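Local coordinates for glycolipid-binding domain-containing protein (Pseudomonas aeruginosa, PDB 2H1T) that is of unknown function but may bind glycolipids and take part in glycolipid metabolism, at residues R61-H66 / L101-W106; Y50-R53 / H59-E62. All blocks are in the same frame, centred on the assembly; numbering follows the deposited sequence.

Contact 1: residues R61-H66 / L101-W106; sequences REAVFH and LDIDIW
Ile103 and Ile105 reach across from one beta sheet to meet Ala63 and Phe65 of another, and the contact is made by apolar side chains without a hydrogen bond. The axes of segments 61-66 and 102-106 pass 9.5 Å apart and run in nearly the same direction, 20° from parallel, too far for backbone pairing. Ile103 meets Ala63 with its tip: CD1 comes end-on to the methyl of Ala63, with 3.6 Å between Ile103 CD1 and Ala63 CB. The Phe65 and Ile105 side chains approach from opposite directions. With CG anti to its carbonyl carbon (chi1 -62°), Phe65 swings its ring towards strand 102-106, and CE1 lies 3.8 Å from Ile105 CD1 and 3.9 Å from Ile105 CG1. Ile105 CD1 sits at the edge of the phenyl ring, near its plane; Ile103 CD1 also lies near that plane, on the other side of CZ and 4.5 Å from Phe65 CZ. All four residues are buried between the facing antiparallel and mixed sheets. On the first sheet, strand 60-69 is flanked by strands 45-54 and 72-80, where Tyr50 and Leu76 touch Phe65; on the second, strand 102-106 lies beside strand 126-135, whose Ile134 touches Ile103.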
ATOM      1  N   ARG A  61     -15.991   5.281 -21.935  1.00 14.41           N
ATOM      2  CA  ARG A  61     -16.785   4.127 -22.415  1.00 13.41           C
ATOM      3  C   ARG A  61     -16.719   2.934 -21.465  1.00 13.94           C
ATOM      4  O   ARG A  61     -17.710   2.190 -21.333  1.00 13.64           O
ATOM      5  CB  ARG A  61     -16.388   3.729 -23.860  1.00 10.30           C
ATOM      6  CG  ARG A  61     -16.540   4.878 -24.903  1.00 11.78           C
ATOM      7  CD  ARG A  61     -18.008   5.495 -24.923  1.00 12.45           C
ATOM      8  NE  ARG A  61     -18.973   4.387 -25.020  1.00 14.26           N
ATOM      9  CZ  ARG A  61     -19.362   3.783 -26.153  1.00 14.62           C
ATOM     10  NH1 ARG A  61     -18.909   4.161 -27.327  1.00 15.50           N
ATOM     11  NH2 ARG A  61     -20.202   2.752 -26.092  1.00 17.60           N
ATOM     12  N   GLU A  62     -15.566   2.704 -20.831  1.00 16.35           N
ATOM     13  CA  GLU A  62     -15.439   1.604 -19.869  1.00 16.36           C
ATOM     14  C   GLU A  62     -14.529   1.947 -18.689  1.00 16.49           C
ATOM     15  O   GLU A  62     -13.510   2.654 -18.835  1.00 16.58           O
ATOM     16  CB  GLU A  62     -14.951   0.345 -20.593  1.00 14.95           C
ATOM     17  CG  GLU A  62     -15.084  -0.962 -19.832  1.00 18.89           C
ATOM     18  CD  GLU A  62     -14.826  -2.180 -20.737  1.00 22.12           C
ATOM     19  OE1 GLU A  62     -14.245  -2.005 -21.867  1.00 24.49           O
ATOM     20  OE2 GLU A  62     -15.227  -3.301 -20.331  1.00 26.95           O
ATOM     21  N   ALA A  63     -14.893   1.438 -17.523  1.00 14.20           N
ATOM     22  CA  ALA A  63     -14.033   1.546 -16.357  1.00 16.97           C
ATOM     23  C   ALA A  63     -14.038   0.212 -15.591  1.00 18.53           C
ATOM     24  O   ALA A  63     -15.083  -0.354 -15.362  1.00 18.64           O
ATOM     25  CB  ALA A  63     -14.512   2.690 -15.473  1.00 17.88           C
ATOM     26  N   VAL A  64     -12.854  -0.259 -15.207  1.00 16.55           N
ATOM     27  CA  VAL A  64     -12.673  -1.466 -14.403  1.00 17.85           C
ATOM     28  C   VAL A  64     -11.783  -1.150 -13.198  1.00 17.02           C
ATOM     29  O   VAL A  64     -10.725  -0.537 -13.355  1.00 17.35           O
ATOM     30  CB  VAL A  64     -12.008  -2.594 -15.245  1.00 17.51           C
ATOM     31  CG1 VAL A  64     -11.927  -3.861 -14.462  1.00 22.88           C
ATOM     32  CG2 VAL A  64     -12.780  -2.820 -16.517  1.00 22.14           C
ATOM     33  N   PHE A  65     -12.235  -1.560 -12.017  1.00 14.24           N
ATOM     34  CA  PHE A  65     -11.590  -1.326 -10.735  1.00 15.60           C
ATOM     35  C   PHE A  65     -11.389  -2.615  -9.965  1.00 15.57           C
ATOM     36  O   PHE A  65     -12.271  -3.476  -9.957  1.00 14.83           O
ATOM     37  CB  PHE A  65     -12.495  -0.460  -9.863  1.00 17.33           C
ATOM     38  CG  PHE A  65     -12.773   0.894 -10.434  1.00 15.04           C
ATOM     39  CD1 PHE A  65     -11.902   1.961 -10.197  1.00 16.23           C
ATOM     40  CD2 PHE A  65     -13.937   1.130 -11.178  1.00 16.98           C
ATOM     41  CE1 PHE A  65     -12.162   3.222 -10.749  1.00 17.12           C
ATOM     42  CE2 PHE A  65     -14.189   2.374 -11.718  1.00 18.44           C
ATOM     43  CZ  PHE A  65     -13.312   3.423 -11.500  1.00 19.27           C
ATOM     44  N   HIS A  66     -10.253  -2.709  -9.256  1.00 15.75           N
ATOM     45  CA  HIS A  66      -9.933  -3.877  -8.429  1.00 14.75           C
ATOM     46  C   HIS A  66      -9.198  -3.274  -7.280  1.00 14.63           C
ATOM     47  O   HIS A  66      -8.153  -2.632  -7.470  1.00 14.90           O
ATOM     48  CB  HIS A  66      -9.038  -4.883  -9.182  1.00 14.96           C
ATOM     49  CG  HIS A  66      -8.467  -5.974  -8.333  1.00 16.12           C
ATOM     50  ND1 HIS A  66      -8.846  -7.292  -8.465  1.00 14.89           N
ATOM     51  CD2 HIS A  66      -7.487  -5.957  -7.401  1.00 15.74           C
ATOM     52  CE1 HIS A  66      -8.166  -8.031  -7.602  1.00 15.44           C
ATOM     53  NE2 HIS A  66      -7.321  -7.247  -6.960  1.00 18.22           N
ATOM     54  N   LEU A 101     -21.062  12.035 -17.935  1.00 15.69           N
ATOM     55  CA  LEU A 101     -20.185  11.718 -19.075  1.00 16.48           C
ATOM     56  C   LEU A 101     -18.733  11.369 -18.666  1.00 17.52           C
ATOM     57  O   LEU A 101     -18.004  10.744 -19.463  1.00 17.49           O
ATOM     58  CB  LEU A 101     -20.118  12.931 -20.019  1.00 18.64           C
ATOM     59  CG  LEU A 101     -21.458  13.425 -20.585  1.00 18.19           C
ATOM     60  CD1 LEU A 101     -21.242  14.628 -21.499  1.00 18.81           C
ATOM     61  CD2 LEU A 101     -22.169  12.330 -21.297  1.00 20.56           C
ATOM     62  N   ASP A 102     -18.309  11.837 -17.475  1.00 16.16           N
ATOM     63  CA  ASP A 102     -16.937  11.696 -16.992  1.00 17.66           C
ATOM     64  C   ASP A 102     -16.967  11.018 -15.613  1.00 17.63           C
ATOM     65  O   ASP A 102     -17.943  11.154 -14.846  1.00 18.17           O
ATOM     66  CB  ASP A 102     -16.208  13.032 -16.886  1.00 19.30           C
ATOM     67  CG  ASP A 102     -16.466  13.926 -18.054  1.00 21.51           C
ATOM     68  OD1 ASP A 102     -15.958  13.646 -19.188  1.00 21.73           O
ATOM     69  OD2 ASP A 102     -17.219  14.896 -17.843  1.00 19.37           O
ATOM     70  N   ILE A 103     -15.901  10.296 -15.331  1.00 18.82           N
ATOM     71  CA  ILE A 103     -15.655   9.718 -14.015  1.00 18.63           C
ATOM     72  C   ILE A 103     -14.650  10.631 -13.282  1.00 16.07           C
ATOM     73  O   ILE A 103     -13.796  11.257 -13.910  1.00 16.80           O
ATOM     74  CB  ILE A 103     -15.119   8.259 -14.129  1.00 19.69           C
ATOM     75  CG1 ILE A 103     -16.281   7.291 -14.318  1.00 24.32           C
ATOM     76  CG2 ILE A 103     -14.393   7.797 -12.883  1.00 21.25           C
ATOM     77  CD1 ILE A 103     -15.838   5.798 -14.342  1.00 24.66           C
ATOM     78  N   ASP A 104     -14.798  10.704 -11.966  1.00 16.51           N
ATOM     79  CA  ASP A 104     -13.850  11.359 -11.068  1.00 15.59           C
ATOM     80  C   ASP A 104     -13.558  10.352  -9.951  1.00 15.78           C
ATOM     81  O   ASP A 104     -14.449   9.960  -9.186  1.00 15.00           O
ATOM     82  CB  ASP A 104     -14.455  12.654 -10.527  1.00 15.84           C
ATOM     83  CG  ASP A 104     -13.548  13.384  -9.537  1.00 18.75           C
ATOM     84  OD1 ASP A 104     -12.449  12.867  -9.160  1.00 16.79           O
ATOM     85  OD2 ASP A 104     -13.953  14.502  -9.105  1.00 23.63           O
ATOM     86  N   ILE A 105     -12.312   9.915  -9.895  1.00 14.39           N
ATOM     87  CA  ILE A 105     -11.861   8.914  -8.907  1.00 15.11           C
ATOM     88  C   ILE A 105     -11.109   9.720  -7.871  1.00 16.25           C
ATOM     89  O   ILE A 105     -10.221  10.485  -8.234  1.00 16.58           O
ATOM     90  CB  ILE A 105     -10.836   7.920  -9.526  1.00 16.84           C
ATOM     91  CG1 ILE A 105     -11.467   7.008 -10.597  1.00 14.69           C
ATOM     92  CG2 ILE A 105     -10.226   7.062  -8.420  1.00 15.71           C
ATOM     93  CD1 ILE A 105     -10.487   6.507 -11.648  1.00 16.39           C
ATOM     94  N   TRP A 106     -11.411   9.492  -6.594  1.00 16.46           N
ATOM     95  CA  TRP A 106     -10.576   9.964  -5.456  1.00 15.69           C
ATOM     96  C   TRP A 106      -9.838   8.731  -4.939  1.00 17.42           C
ATOM     97  O   TRP A 106     -10.444   7.673  -4.778  1.00 18.07           O
ATOM     98  CB  TRP A 106     -11.422  10.567  -4.302  1.00 17.60           C
ATOM     99  CG  TRP A 106     -10.628  10.735  -3.039  1.00 17.77           C
ATOM    100  CD1 TRP A 106     -10.539   9.863  -1.959  1.00 22.68           C
ATOM    101  CD2 TRP A 106      -9.737  11.824  -2.732  1.00 20.86           C
ATOM    102  NE1 TRP A 106      -9.628  10.351  -1.030  1.00 21.86           N
ATOM    103  CE2 TRP A 106      -9.140  11.551  -1.474  1.00 19.11           C
ATOM    104  CE3 TRP A 106      -9.362  12.980  -3.419  1.00 20.58           C
ATOM    105  CZ2 TRP A 106      -8.214  12.413  -0.884  1.00 21.60           C
ATOM    106  CZ3 TRP A 106      -8.439  13.842  -2.822  1.00 21.60           C
ATOM    107  CH2 TRP A 106      -7.880  13.547  -1.574  1.00 21.69           C
TER

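Contact 2: residues Y50-R53 / H59-E62; sequences YRLR and HLRE
Arg53 pairs with Glu62 as an antiparallel hydrogen-bonded pair, and a classic beta bulge places both Arg61 and Glu62 opposite Arg53. Arg53 N donates to Glu62 O at 2.9 Å, while Arg53 O accepts two backbone N-H hydrogen bonds. Of these two bonds, that from Arg61 N is the shorter, 2.8 Å to Arg53 O, and lies in the carbonyl plane; that from Glu62 N to Arg53 O is 3.1 Å, with the donor tilted 26° from this plane. The segment axes are 125° apart, well short of antiparallel, and Leu52 CA adds a CA-H...O contact to Glu62 O.

Arg53 and Glu62 put their side chains on the same face of the sheet, joined by a side-on salt bridge. The Arg53 chain bends at chi3 (63°), bringing NE and NH2 to one oxygen: Glu62 OE1 lies 3.3 Å from Arg53 NE and 3.1 Å from Arg53 NH2, in the guanidinium plane. The carboxylate stands nearly perpendicular to that plane; OE1 offers its anti lone pair to NE, whereas NH2 comes from above the carboxylate plane. Its other oxygen, OE2, is hydrogen-bonded to His77 NE2, so both ends of the carboxylate are held. Arg51 NH1 adds a more distant opposite charge, 4.0 Å from Glu62 OE1. On the opposite face of the sheet from the Arg53 and Glu62 side chains, Leu60 CD1 packs 3.9 Å from Leu52 CB.

The contact closes the hairpin of strands 45-54 and 60-69. Strand 30-38 borders it beyond Arg51 and Arg53, strand 72-80 receives Arg61 NE at Ala80 O, and Leu52 touches Ile105 and Leu60 touches Ile103, both of strand 102-106.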
ATOM      1  N   TYR A  50      -6.825   0.179 -11.620  1.00 15.84           N
ATOM      2  CA  TYR A  50      -7.944   0.491 -12.465  1.00 15.63           C
ATOM      3  C   TYR A  50      -7.553   0.707 -13.907  1.00 16.45           C
ATOM      4  O   TYR A  50      -6.404   1.017 -14.210  1.00 16.65           O
ATOM      5  CB  TYR A  50      -8.714   1.690 -11.905  1.00 14.62           C
ATOM      6  CG  TYR A  50      -8.052   3.068 -12.058  1.00 11.20           C
ATOM      7  CD1 TYR A  50      -8.160   3.821 -13.244  1.00 10.37           C
ATOM      8  CD2 TYR A  50      -7.412   3.682 -10.976  1.00 12.49           C
ATOM      9  CE1 TYR A  50      -7.562   5.087 -13.348  1.00 14.87           C
ATOM     10  CE2 TYR A  50      -6.864   4.971 -11.075  1.00 14.21           C
ATOM     11  CZ  TYR A  50      -6.954   5.660 -12.258  1.00 13.44           C
ATOM     12  OH  TYR A  50      -6.398   6.930 -12.335  1.00 15.69           O
ATOM     13  N   ARG A  51      -8.531   0.536 -14.776  1.00 16.95           N
ATOM     14  CA  ARG A  51      -8.325   0.812 -16.189  1.00 17.77           C
ATOM     15  C   ARG A  51      -9.512   1.583 -16.708  1.00 13.59           C
ATOM     16  O   ARG A  51     -10.655   1.189 -16.457  1.00 13.42           O
ATOM     17  CB  ARG A  51      -8.113  -0.505 -16.959  1.00 18.55           C
ATOM     18  CG  ARG A  51      -8.039  -0.322 -18.510  1.00 22.17           C
ATOM     19  CD  ARG A  51      -7.857  -1.644 -19.280  1.00 26.13           C
ATOM     20  NE  ARG A  51      -8.910  -2.634 -19.020  1.00 34.57           N
ATOM     21  CZ  ARG A  51     -10.088  -2.709 -19.651  1.00 37.61           C
ATOM     22  NH1 ARG A  51     -10.438  -1.824 -20.599  1.00 40.47           N
ATOM     23  NH2 ARG A  51     -10.937  -3.682 -19.320  1.00 37.62           N
ATOM     24  N   LEU A  52      -9.236   2.676 -17.414  1.00 10.63           N
ATOM     25  CA  LEU A  52     -10.261   3.461 -18.092  1.00 12.14           C
ATOM     26  C   LEU A  52     -10.047   3.431 -19.588  1.00 13.57           C
ATOM     27  O   LEU A  52      -8.912   3.389 -20.074  1.00 12.14           O
ATOM     28  CB  LEU A  52     -10.265   4.921 -17.604  1.00 12.38           C
ATOM     29  CG  LEU A  52     -10.328   5.120 -16.084  1.00 12.23           C
ATOM     30  CD1 LEU A  52     -10.247   6.627 -15.744  1.00 13.07           C
ATOM     31  CD2 LEU A  52     -11.572   4.431 -15.502  1.00 12.26           C
ATOM     32  N   ARG A  53     -11.158   3.427 -20.320  1.00 14.49           N
ATOM     33  CA  ARG A  53     -11.116   3.468 -21.767  1.00 14.46           C
ATOM     34  C   ARG A  53     -12.146   4.494 -22.218  1.00 12.76           C
ATOM     35  O   ARG A  53     -13.263   4.532 -21.701  1.00 10.83           O
ATOM     36  CB  ARG A  53     -11.384   2.085 -22.360  1.00 14.34           C
ATOM     37  CG  ARG A  53     -11.447   2.049 -23.892  1.00 17.76           C
ATOM     38  CD  ARG A  53     -11.659   0.621 -24.470  1.00 18.34           C
ATOM     39  NE  ARG A  53     -12.941   0.056 -24.048  1.00 21.64           N
ATOM     40  CZ  ARG A  53     -14.118   0.355 -24.592  1.00 20.23           C
ATOM     41  NH1 ARG A  53     -14.202   1.221 -25.590  1.00 22.21           N
ATOM     42  NH2 ARG A  53     -15.223  -0.211 -24.137  1.00 18.85           N
ATOM     43  N   HIS A  59     -14.878  10.910 -24.202  1.00 15.68           N
ATOM     44  CA  HIS A  59     -15.990  10.370 -23.404  1.00 17.46           C
ATOM     45  C   HIS A  59     -15.632   8.989 -22.866  1.00 15.71           C
ATOM     46  O   HIS A  59     -15.290   8.100 -23.623  1.00 14.83           O
ATOM     47  CB  HIS A  59     -17.257  10.232 -24.221  1.00 16.98           C
ATOM     48  CG  HIS A  59     -17.792  11.513 -24.760  1.00 20.57           C
ATOM     49  ND1 HIS A  59     -19.141  11.809 -24.758  1.00 24.56           N
ATOM     50  CD2 HIS A  59     -17.174  12.577 -25.325  1.00 22.44           C
ATOM     51  CE1 HIS A  59     -19.328  13.007 -25.288  1.00 24.55           C
ATOM     52  NE2 HIS A  59     -18.154  13.491 -25.651  1.00 22.92           N
ATOM     53  N   LEU A  60     -15.813   8.776 -21.568  1.00 13.15           N
ATOM     54  CA  LEU A  60     -15.592   7.495 -20.970  1.00 13.22           C
ATOM     55  C   LEU A  60     -16.543   6.430 -21.541  1.00 14.30           C
ATOM     56  O   LEU A  60     -17.749   6.669 -21.628  1.00 19.73           O
ATOM     57  CB  LEU A  60     -15.784   7.553 -19.453  1.00 14.16           C
ATOM     58  CG  LEU A  60     -15.254   6.297 -18.767  1.00 21.78           C
ATOM     59  CD1 LEU A  60     -13.746   6.298 -18.627  1.00 20.84           C
ATOM     60  CD2 LEU A  60     -15.870   6.179 -17.450  1.00 28.31           C
ATOM     61  N   ARG A  61     -15.991   5.281 -21.935  1.00 14.41           N
ATOM     62  CA  ARG A  61     -16.785   4.127 -22.415  1.00 13.41           C
ATOM     63  C   ARG A  61     -16.719   2.934 -21.465  1.00 13.94           C
ATOM     64  O   ARG A  61     -17.710   2.190 -21.333  1.00 13.64           O
ATOM     65  CB  ARG A  61     -16.388   3.729 -23.860  1.00 10.30           C
ATOM     66  CG  ARG A  61     -16.540   4.878 -24.903  1.00 11.78           C
ATOM     67  CD  ARG A  61     -18.008   5.495 -24.923  1.00 12.45           C
ATOM     68  NE  ARG A  61     -18.973   4.387 -25.020  1.00 14.26           N
ATOM     69  CZ  ARG A  61     -19.362   3.783 -26.153  1.00 14.62           C
ATOM     70  NH1 ARG A  61     -18.909   4.161 -27.327  1.00 15.50           N
ATOM     71  NH2 ARG A  61     -20.202   2.752 -26.092  1.00 17.60           N
ATOM     72  N   GLU A  62     -15.566   2.704 -20.831  1.00 16.35           N
ATOM     73  CA  GLU A  62     -15.439   1.604 -19.869  1.00 16.36           C
ATOM     74  C   GLU A  62     -14.529   1.947 -18.689  1.00 16.49           C
ATOM     75  O   GLU A  62     -13.510   2.654 -18.835  1.00 16.58           O
ATOM     76  CB  GLU A  62     -14.951   0.345 -20.593  1.00 14.95           C
ATOM     77  CG  GLU A  62     -15.084  -0.962 -19.832  1.00 18.89           C
ATOM     78  CD  GLU A  62     -14.826  -2.180 -20.737  1.00 22.12           C
ATOM     79  OE1 GLU A  62     -14.245  -2.005 -21.867  1.00 24.49           O
ATOM     80  OE2 GLU A  62     -15.227  -3.301 -20.331  1.00 26.95           O
TER

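How the contacts relate
Along the chain, strand 45-54 comes first, and contact 2 closes the short hairpin loop that returns it to strand 60-69. Contact 1 starts on that returning strand, at the Arg61 and Glu62 it shares with contact 2, and closes a longer loop of 34 residues, ending on strand 102-106. The two loops therefore follow one another, overlapping at those two residues, without nesting. Contact 2 works within the six-stranded antiparallel sheet, whereas contact 1 ties that sheet to the mixed one. Their centres are 6 Å apart: Leu52 packs against Ala63, and Val64 O is probably hydrogen-bonded to Arg51 N, continuing the hairpin pairing.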